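Local coordinates for ribonucleotide monophosphatase NagD (Escherichia coli, PDB 2C4N), which is a magnesium-dependent phosphatase of the HAD superfamily that probably dephosphorylates a broad range of nucleotides, polyphosphate and glucose 1-phosphate, at residues K129-V134 against E164-R169. Numbering follows the deposited sequence.
Sequences KAAYFV and EKISGR
Helices 124-135 and 156-167, neighbours on the four-stranded parallel sheet 86-90, 105-116, 139-142 and 172-173, meet through Ala-131 and Val-134 of the first, Ile-166 and Ser-167 in the last turn of the second, and Arg-169 in the loop just past it. Within the two segments the backbones come closest at Ala-131 and Ser-167, CA to CA 5.3 Å, where both side chains are small, and Ala-131 CB rests on the CG2 branch of Ile-166 at 3.6 Å. One turn on, Val-134 has CG1 anti to its backbone N (chi1 173°), which carries this methyl to 3.6 Å from Ser-167 OG. That hydroxyl is already engaged: it hydrogen-bonds Ile-163 O and accepts from Arg-169 N at 3.3 Å, closing an ST turn across Gly-168, which has positive phi and is the first residue to leave the helix. The sheet is inserted between strands 68-70 and 196-200 of the six-stranded sheet at whose strand ends Asp-9, Asp-11 and Asp-201 bind magnesium, consistent with the cap domain of this HAD phosphatase, away from the metal site. Past the turn, Arg-169 bends at chi3 (62°) and brings NH1 to Val-134 O at 2.6 Å. The oxygen lies in the guanidinium plane, yet the bond is bent, with an N-H...O angle of 142°. NH1 also bonds Ala-138 O, in the loop that follows helix 124-135. A leucine in place of Arg-169 has no N-H to offer, and the end of helix 124-135 would probably lose its tie to the turn after helix 156-167.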
loop_
_atom_site.group_PDB
_atom_site.type_symbol
_atom_site.label_atom_id
_atom_site.label_comp_id
_atom_site.label_asym_id
_atom_site.label_seq_id
_atom_site.Cartn_x
_atom_site.Cartn_y
_atom_site.Cartn_z
ATOM N N LYS A 129 9.517 -4.600 -21.698
ATOM C CA LYS A 129 8.507 -5.122 -22.612
ATOM C C LYS A 129 7.227 -5.525 -21.903
ATOM O O LYS A 129 6.132 -5.201 -22.359
ATOM C CB LYS A 129 9.049 -6.319 -23.393
ATOM C CG LYS A 129 10.177 -5.992 -24.358
ATOM C CD LYS A 129 10.444 -7.191 -25.256
ATOM C CE LYS A 129 11.723 -7.041 -26.057
ATOM N NZ LYS A 129 11.971 -8.260 -26.886
ATOM N N ALA A 130 7.360 -6.238 -20.791
ATOM C CA ALA A 130 6.190 -6.669 -20.034
ATOM C C ALA A 130 5.384 -5.456 -19.581
ATOM O O ALA A 130 4.163 -5.427 -19.709
ATOM C CB ALA A 130 6.624 -7.501 -18.820
ATOM N N ALA A 131 6.079 -4.444 -19.068
ATOM C CA ALA A 131 5.413 -3.233 -18.600
ATOM C C ALA A 131 4.719 -2.521 -19.760
ATOM O O ALA A 131 3.595 -2.044 -19.623
ATOM C CB ALA A 131 6.428 -2.297 -17.937
ATOM N N TYR A 132 5.397 -2.459 -20.900
ATOM C CA TYR A 132 4.845 -1.823 -22.091
ATOM C C TYR A 132 3.552 -2.512 -22.533
ATOM O O TYR A 132 2.547 -1.851 -22.796
ATOM C CB TYR A 132 5.869 -1.877 -23.225
ATOM C CG TYR A 132 5.336 -1.398 -24.556
ATOM C CD1 TYR A 132 5.225 -0.038 -24.841
ATOM C CD2 TYR A 132 4.929 -2.310 -25.528
ATOM C CE1 TYR A 132 4.723 0.405 -26.066
ATOM C CE2 TYR A 132 4.426 -1.880 -26.754
ATOM C CZ TYR A 132 4.326 -0.524 -27.016
ATOM O OH TYR A 132 3.832 -0.101 -28.229
ATOM N N PHE A 133 3.579 -3.840 -22.619
ATOM C CA PHE A 133 2.393 -4.587 -23.035
ATOM C C PHE A 133 1.239 -4.478 -22.039
ATOM O O PHE A 133 0.084 -4.299 -22.431
ATOM C CB PHE A 133 2.737 -6.061 -23.262
ATOM C CG PHE A 133 3.673 -6.297 -24.417
ATOM C CD1 PHE A 133 3.413 -5.733 -25.664
ATOM C CD2 PHE A 133 4.808 -7.091 -24.263
ATOM C CE1 PHE A 133 4.273 -5.956 -26.743
ATOM C CE2 PHE A 133 5.675 -7.322 -25.336
ATOM C CZ PHE A 133 5.404 -6.751 -26.578
ATOM N N VAL A 134 1.542 -4.591 -20.753
ATOM C CA VAL A 134 0.502 -4.500 -19.735
ATOM C C VAL A 134 -0.104 -3.107 -19.750
ATOM O O VAL A 134 -1.322 -2.950 -19.689
ATOM C CB VAL A 134 1.065 -4.815 -18.325
ATOM C CG1 VAL A 134 0.009 -4.541 -17.254
ATOM C CG2 VAL A 134 1.488 -6.277 -18.260
ATOM N N GLU A 164 4.583 -4.032 -12.340
ATOM C CA GLU A 164 3.416 -3.395 -11.728
ATOM C C GLU A 164 3.681 -1.911 -11.477
ATOM O O GLU A 164 2.823 -1.065 -11.720
ATOM C CB GLU A 164 3.076 -4.065 -10.388
ATOM C CG GLU A 164 2.788 -5.550 -10.476
ATOM C CD GLU A 164 2.499 -6.173 -9.126
ATOM O OE1 GLU A 164 1.443 -5.874 -8.537
ATOM O OE2 GLU A 164 3.333 -6.966 -8.646
ATOM N N LYS A 165 4.878 -1.611 -10.984
ATOM C CA LYS A 165 5.279 -0.235 -10.679
ATOM C C LYS A 165 5.217 0.672 -11.908
ATOM O O LYS A 165 4.707 1.791 -11.845
ATOM C CB LYS A 165 6.705 -0.228 -10.121
ATOM C CG LYS A 165 6.922 0.689 -8.931
ATOM C CD LYS A 165 6.058 0.244 -7.763
ATOM C CE LYS A 165 6.742 0.491 -6.428
ATOM N NZ LYS A 165 6.052 -0.214 -5.306
ATOM N N ILE A 166 5.734 0.174 -13.025
ATOM C CA ILE A 166 5.758 0.933 -14.271
ATOM C C ILE A 166 4.388 1.045 -14.933
ATOM O O ILE A 166 3.984 2.129 -15.354
ATOM C CB ILE A 166 6.738 0.295 -15.288
ATOM C CG1 ILE A 166 8.156 0.297 -14.711
ATOM C CG2 ILE A 166 6.701 1.062 -16.617
ATOM C CD1 ILE A 166 9.160 -0.493 -15.531
ATOM N N SER A 167 3.669 -0.070 -15.014
ATOM C CA SER A 167 2.362 -0.089 -15.667
ATOM C C SER A 167 1.206 0.396 -14.806
ATOM O O SER A 167 0.178 0.825 -15.331
ATOM C CB SER A 167 2.040 -1.502 -16.158
ATOM O OG SER A 167 1.837 -2.381 -15.063
ATOM N N GLY A 168 1.366 0.314 -13.490
ATOM C CA GLY A 168 0.304 0.732 -12.597
ATOM C C GLY A 168 -0.793 -0.313 -12.511
ATOM O O GLY A 168 -1.893 -0.027 -12.038
ATOM N N ARG A 169 -0.500 -1.529 -12.969
ATOM C CA ARG A 169 -1.478 -2.608 -12.931
ATOM C C ARG A 169 -0.939 -3.841 -12.219
ATOM O O ARG A 169 0.265 -4.096 -12.213
ATOM C CB ARG A 169 -1.903 -2.985 -14.353
ATOM C CG ARG A 169 -2.640 -1.888 -15.103
ATOM C CD ARG A 169 -2.978 -2.360 -16.503
ATOM N NE ARG A 169 -3.875 -3.511 -16.466
ATOM C CZ ARG A 169 -3.960 -4.429 -17.423
ATOM N NH1 ARG A 169 -3.199 -4.344 -18.505
ATOM N NH2 ARG A 169 -4.815 -5.434 -17.297
#